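Local coordinates for CCHC-type domain-containing protein (Trypanosoma brucei brucei, PDB 7C45), which binds RNA and probably acts as a metal-dependent 3'-5' exoribonuclease of the RNase D type that trims guide RNAs, at residues 68-73 / 187-192; 213-218 / 250-255. All blocks are in the same frame, centred on the assembly; numbering follows the deposited sequence.

Contact 1 of 2, residues 68-73 / 187-192; sequences PVVFLF and YAAGDV. With CA (calcium ion), chain E.
Val70 lays its CG1 methyl over two side chains of helix 182-202, reaching Val192 CG2 at 3.5 Å and Ala189 CB at 3.9 Å. This is sheet-to-helix packing in the RNase H-like fold of a DEDD-type 3'-5' exonuclease, in which the helix that carries a metal-binding aspartate, Asp191, lies against the mixed sheet. Val70 CG1 stands anti to the backbone N (chi1 173°), which sends that branch to the helix. Two residues on, Leu72 points to the same side of the strand, and its CD2 rests 4.0 Å from Ala189 CA; the small alanines let the branched side chains come up to the helix backbone itself. Strand and helix axes pass 8.7 Å apart, with N-to-C directions 128° from each other. Between Val70 and Leu72, Phe71 turns its ring to the other side of the sheet, toward helix 22-33.

The helix thus turns an apolar side to the strand and presents Asp191 to the metal. Asp191 binds the calcium ion through OD2, together with Asp41, Glu43 and a phosphate of the bound RNA. The side-chain amide of Gln61, on strand 57-64, hydrogen-bonds to Ala188 O. Water 1 is a second link between helix backbone and ion: it donates to Tyr187 O, accepts from Asp191 N at 3.1 Å, and lies 2.9 Å from the calcium ion.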
loop_
_atom_site.group_PDB
_atom_site.type_symbol
_atom_site.label_atom_id
_atom_site.label_comp_id
_atom_site.label_asym_id
_atom_site.label_seq_id
_atom_site.Cartn_x
_atom_site.Cartn_y
_atom_site.Cartn_z
ATOM N N PRO A 68 14.066 -10.754 -8.302
ATOM C CA PRO A 68 14.434 -9.383 -7.892
ATOM C C PRO A 68 14.213 -8.369 -9.000
ATOM O O PRO A 68 15.152 -7.736 -9.499
ATOM C CB PRO A 68 15.928 -9.538 -7.558
ATOM C CG PRO A 68 16.380 -10.578 -8.509
ATOM C CD PRO A 68 15.264 -11.573 -8.568
ATOM N N VAL A 69 12.946 -8.197 -9.388
ATOM C CA VAL A 69 12.582 -7.310 -10.484
ATOM C C VAL A 69 11.208 -6.727 -10.179
ATOM O O VAL A 69 10.404 -7.340 -9.479
ATOM C CB VAL A 69 12.562 -8.052 -11.851
ATOM C CG1 VAL A 69 11.368 -8.964 -11.952
ATOM C CG2 VAL A 69 12.570 -7.079 -13.022
ATOM N N VAL A 70 10.930 -5.558 -10.741
ATOM C CA VAL A 70 9.586 -4.980 -10.732
ATOM C C VAL A 70 9.028 -5.099 -12.146
ATOM O O VAL A 70 9.613 -4.558 -13.090
ATOM C CB VAL A 70 9.605 -3.513 -10.274
ATOM C CG1 VAL A 70 8.215 -2.869 -10.424
ATOM C CG2 VAL A 70 10.123 -3.419 -8.845
ATOM N N PHE A 71 7.942 -5.843 -12.305
ATOM C CA PHE A 71 7.323 -5.942 -13.627
ATOM C C PHE A 71 6.384 -4.761 -13.798
ATOM O O PHE A 71 5.554 -4.509 -12.926
ATOM C CB PHE A 71 6.549 -7.246 -13.786
ATOM C CG PHE A 71 7.418 -8.494 -13.825
ATOM C CD1 PHE A 71 8.362 -8.662 -14.818
ATOM C CD2 PHE A 71 7.224 -9.515 -12.888
ATOM C CE1 PHE A 71 9.131 -9.812 -14.869
ATOM C CE2 PHE A 71 7.990 -10.667 -12.918
ATOM C CZ PHE A 71 8.935 -10.826 -13.913
ATOM N N LEU A 72 6.513 -4.038 -14.905
ATOM C CA LEU A 72 5.569 -2.979 -15.240
ATOM C C LEU A 72 4.732 -3.494 -16.403
ATOM O O LEU A 72 5.182 -3.483 -17.551
ATOM C CB LEU A 72 6.274 -1.680 -15.598
ATOM C CG LEU A 72 7.226 -1.138 -14.533
ATOM C CD1 LEU A 72 7.951 0.063 -15.079
ATOM C CD2 LEU A 72 6.431 -0.775 -13.277
ATOM N N PHE A 73 3.531 -3.957 -16.106
ATOM C CA PHE A 73 2.680 -4.513 -17.146
ATOM C C PHE A 73 2.033 -3.366 -17.899
ATOM O O PHE A 73 1.257 -2.607 -17.322
ATOM C CB PHE A 73 1.615 -5.425 -16.555
ATOM C CG PHE A 73 2.157 -6.710 -16.015
ATOM C CD1 PHE A 73 2.452 -7.757 -16.872
ATOM C CD2 PHE A 73 2.368 -6.875 -14.657
ATOM C CE1 PHE A 73 2.947 -8.947 -16.388
ATOM C CE2 PHE A 73 2.853 -8.079 -14.157
ATOM C CZ PHE A 73 3.133 -9.116 -15.026
ATOM N N TYR A 187 8.933 6.048 -11.463
ATOM C CA TYR A 187 7.856 6.490 -10.591
ATOM C C TYR A 187 6.848 5.372 -10.388
ATOM O O TYR A 187 6.530 5.017 -9.259
ATOM C CB TYR A 187 7.179 7.725 -11.163
ATOM C CG TYR A 187 6.113 8.266 -10.250
ATOM C CD1 TYR A 187 4.804 7.802 -10.329
ATOM C CD2 TYR A 187 6.409 9.248 -9.304
ATOM C CE1 TYR A 187 3.825 8.295 -9.499
ATOM C CE2 TYR A 187 5.431 9.744 -8.471
ATOM C CZ TYR A 187 4.142 9.261 -8.575
ATOM O OH TYR A 187 3.151 9.745 -7.756
ATOM N N ALA A 188 6.367 4.775 -11.484
ATOM C CA ALA A 188 5.423 3.673 -11.364
ATOM C C ALA A 188 6.016 2.490 -10.615
ATOM O O ALA A 188 5.278 1.732 -9.989
ATOM C CB ALA A 188 4.946 3.220 -12.749
ATOM N N ALA A 189 7.333 2.297 -10.682
ATOM C CA ALA A 189 7.922 1.115 -10.060
ATOM C C ALA A 189 8.055 1.231 -8.549
ATOM O O ALA A 189 8.171 0.210 -7.880
ATOM C CB ALA A 189 9.310 0.841 -10.639
ATOM N N GLY A 190 8.010 2.445 -8.004
ATOM C CA GLY A 190 8.448 2.644 -6.628
ATOM C C GLY A 190 7.556 1.974 -5.601
ATOM O O GLY A 190 8.043 1.342 -4.664
ATOM N N ASP A 191 6.235 2.099 -5.751
ATOM C CA ASP A 191 5.361 1.666 -4.665
ATOM C C ASP A 191 5.459 0.170 -4.385
ATOM O O ASP A 191 5.416 -0.236 -3.219
ATOM C CB ASP A 191 3.912 2.039 -4.941
ATOM C CG ASP A 191 3.641 3.509 -4.752
ATOM O OD1 ASP A 191 4.448 4.198 -4.103
ATOM O OD2 ASP A 191 2.604 3.975 -5.257
ATOM N N VAL A 192 5.562 -0.677 -5.424
ATOM C CA VAL A 192 5.529 -2.109 -5.140
ATOM C C VAL A 192 6.810 -2.555 -4.449
ATOM O O VAL A 192 6.782 -3.501 -3.658
ATOM C CB VAL A 192 5.266 -2.966 -6.390
ATOM C CG1 VAL A 192 3.771 -2.892 -6.788
ATOM C CG2 VAL A 192 6.211 -2.587 -7.547
HETATM CA CA CA E . 1.605 3.757 -7.445
HETATM O O HOH W 1 4.459 3.817 -7.700
HETATM O O HOH W 2 2.487 6.065 -7.715
#

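Contact 2 of 2, residues 213-218 / 250-255; sequences VAVERL and RYIGPG
With Tyr251 CG anti to its carbonyl carbon (chi1 -69°) and Leu218 CG anti to its own backbone nitrogen (chi1 174°), the ring of the one is laid along the helix backbone beside the other. This is helix-helix packing at the C-terminal end of helix 245-251: its last turn and the residue after it close on one side of helix 212-226. Leu218 CA sits over a face of the Tyr251 ring, 4.1 Å from its centroid and 19° off the normal, a CH-pi contact, while Leu218 CD1 reaches Tyr251 CD2 at 3.8 Å. Near the hydroxyl end of the ring, CE1 approaches Arg217 O; beside it, CD1 meets Arg217 CB at 3.7 Å. Arg217 therefore contributes its backbone and the root of its side chain, and its guanidinium bends away. Arg250 CG lies over the opposite face, so the ring is held between aliphatic carbons of both helices. Its hydroxyl is fixed by a hydrogen bond with Gln221, one turn further along helix 212-226.

Ile252 extends the apolar patch inward, toward Ala130 of helix 124-136 and the loop residue Val210. Immediately afterwards the chain leaves helical geometry at Gly253, whose phi is positive and whose carbonyl is bonded by Trp133. On the Ile252 side of the patch, Ala214 CB touches both Ile252 CD1, at 4.0 Å, and Tyr251 O, at 3.5 Å.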
loop_
_atom_site.group_PDB
_atom_site.type_symbol
_atom_site.label_atom_id
_atom_site.label_comp_id
_atom_site.label_asym_id
_atom_site.label_seq_id
_atom_site.Cartn_x
_atom_site.Cartn_y
_atom_site.Cartn_z
ATOM N N VAL A 213 -3.802 -12.919 10.014
ATOM C CA VAL A 213 -5.041 -13.550 9.567
ATOM C C VAL A 213 -6.221 -12.590 9.733
ATOM O O VAL A 213 -7.106 -12.503 8.869
ATOM C CB VAL A 213 -5.276 -14.855 10.344
ATOM C CG1 VAL A 213 -6.659 -15.340 10.096
ATOM C CG2 VAL A 213 -4.282 -15.914 9.933
ATOM N N ALA A 214 -6.240 -11.850 10.847
ATOM C CA ALA A 214 -7.295 -10.869 11.062
ATOM C C ALA A 214 -7.291 -9.820 9.963
ATOM O O ALA A 214 -8.350 -9.451 9.443
ATOM C CB ALA A 214 -7.126 -10.187 12.414
ATOM N N VAL A 215 -6.113 -9.332 9.594
ATOM C CA VAL A 215 -6.042 -8.304 8.565
ATOM C C VAL A 215 -6.363 -8.897 7.194
ATOM O O VAL A 215 -6.931 -8.217 6.330
ATOM C CB VAL A 215 -4.672 -7.621 8.580
ATOM C CG1 VAL A 215 -4.640 -6.486 7.576
ATOM C CG2 VAL A 215 -4.364 -7.080 9.975
ATOM N N GLU A 216 -6.031 -10.166 6.982
ATOM C CA GLU A 216 -6.414 -10.807 5.725
ATOM C C GLU A 216 -7.927 -10.842 5.592
ATOM O O GLU A 216 -8.472 -10.559 4.518
ATOM C CB GLU A 216 -5.839 -12.229 5.647
ATOM C CG GLU A 216 -4.365 -12.316 5.282
ATOM C CD GLU A 216 -3.855 -13.765 5.245
ATOM O OE1 GLU A 216 -4.386 -14.600 5.979
ATOM O OE2 GLU A 216 -2.958 -14.058 4.442
ATOM N N ARG A 217 -8.622 -11.188 6.682
ATOM C CA ARG A 217 -10.079 -11.243 6.657
ATOM C C ARG A 217 -10.667 -9.851 6.461
ATOM O O ARG A 217 -11.624 -9.668 5.691
ATOM C CB ARG A 217 -10.605 -11.889 7.944
ATOM C CG ARG A 217 -10.241 -13.368 8.079
ATOM C CD ARG A 217 -10.785 -14.178 6.919
ATOM N NE ARG A 217 -9.847 -14.233 5.798
ATOM C CZ ARG A 217 -10.193 -14.254 4.511
ATOM N NH1 ARG A 217 -9.252 -14.305 3.576
ATOM N NH2 ARG A 217 -11.472 -14.220 4.152
ATOM N N LEU A 218 -10.081 -8.859 7.116
ATOM C CA LEU A 218 -10.562 -7.495 6.942
ATOM C C LEU A 218 -10.327 -7.025 5.513
ATOM O O LEU A 218 -11.215 -6.431 4.885
ATOM C CB LEU A 218 -9.878 -6.580 7.953
ATOM C CG LEU A 218 -10.127 -5.073 7.856
ATOM C CD1 LEU A 218 -11.631 -4.722 7.905
ATOM C CD2 LEU A 218 -9.385 -4.365 8.983
ATOM N N ARG A 250 -15.055 -5.418 14.370
ATOM C CA ARG A 250 -15.415 -6.795 14.051
ATOM C C ARG A 250 -14.187 -7.668 13.803
ATOM O O ARG A 250 -14.064 -8.760 14.369
ATOM C CB ARG A 250 -16.331 -6.811 12.831
ATOM C CG ARG A 250 -16.570 -8.179 12.253
ATOM C CD ARG A 250 -17.539 -8.030 11.088
ATOM N NE ARG A 250 -17.789 -9.286 10.403
ATOM C CZ ARG A 250 -18.539 -9.393 9.314
ATOM N NH1 ARG A 250 -18.721 -10.575 8.744
ATOM N NH2 ARG A 250 -19.096 -8.308 8.792
ATOM N N TYR A 251 -13.272 -7.210 12.956
ATOM C CA TYR A 251 -12.162 -8.049 12.523
ATOM C C TYR A 251 -10.943 -7.966 13.431
ATOM O O TYR A 251 -10.210 -8.953 13.558
ATOM C CB TYR A 251 -11.756 -7.679 11.089
ATOM C CG TYR A 251 -12.821 -8.068 10.089
ATOM C CD1 TYR A 251 -12.833 -9.338 9.523
ATOM C CD2 TYR A 251 -13.831 -7.184 9.733
ATOM C CE1 TYR A 251 -13.819 -9.718 8.635
ATOM C CE2 TYR A 251 -14.815 -7.553 8.828
ATOM C CZ TYR A 251 -14.804 -8.821 8.287
ATOM O OH TYR A 251 -15.786 -9.202 7.405
ATOM N N ILE A 252 -10.698 -6.816 14.043
ATOM C CA ILE A 252 -9.534 -6.620 14.889
ATOM C C ILE A 252 -9.895 -6.715 16.368
ATOM O O ILE A 252 -9.128 -7.259 17.163
ATOM C CB ILE A 252 -8.863 -5.265 14.567
ATOM C CG1 ILE A 252 -8.619 -5.108 13.052
ATOM C CG2 ILE A 252 -7.552 -5.144 15.300
ATOM C CD1 ILE A 252 -7.767 -6.207 12.454
ATOM N N GLY A 253 -11.049 -6.182 16.759
ATOM C CA GLY A 253 -11.424 -6.151 18.156
ATOM C C GLY A 253 -11.565 -4.729 18.654
ATOM O O GLY A 253 -11.563 -3.768 17.874
ATOM N N PRO A 254 -11.687 -4.569 19.972
ATOM C CA PRO A 254 -11.889 -3.234 20.542
ATOM C C PRO A 254 -10.658 -2.378 20.364
ATOM O O PRO A 254 -9.531 -2.869 20.362
ATOM C CB PRO A 254 -12.142 -3.521 22.027
ATOM C CG PRO A 254 -11.384 -4.754 22.268
ATOM C CD PRO A 254 -11.561 -5.588 21.025
ATOM N N GLY A 255 -10.890 -1.081 20.203
ATOM C CA GLY A 255 -9.802 -0.155 20.067
ATOM C C GLY A 255 -9.159 0.156 21.405
ATOM O O GLY A 255 -9.785 0.084 22.463
#

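Together the two contacts illustrate how apolar packing is adapted to its place in a fold. Contact 1 is wholly buried and joins strand to helix with short aliphatic side chains, next to a calcium ion and the bound RNA. Contact 2 is partly buried, joins helix to helix end, and relies on an aromatic ring; it lies away from the metal sites and from the RNA, whose nearest atom is about 14 Å from its own. They share no element, although helix 212-226 of contact 2 is the next helix in the chain after helix 182-202 of contact 1. Their centres are 29 Å apart, on opposite sides of the chain's centre.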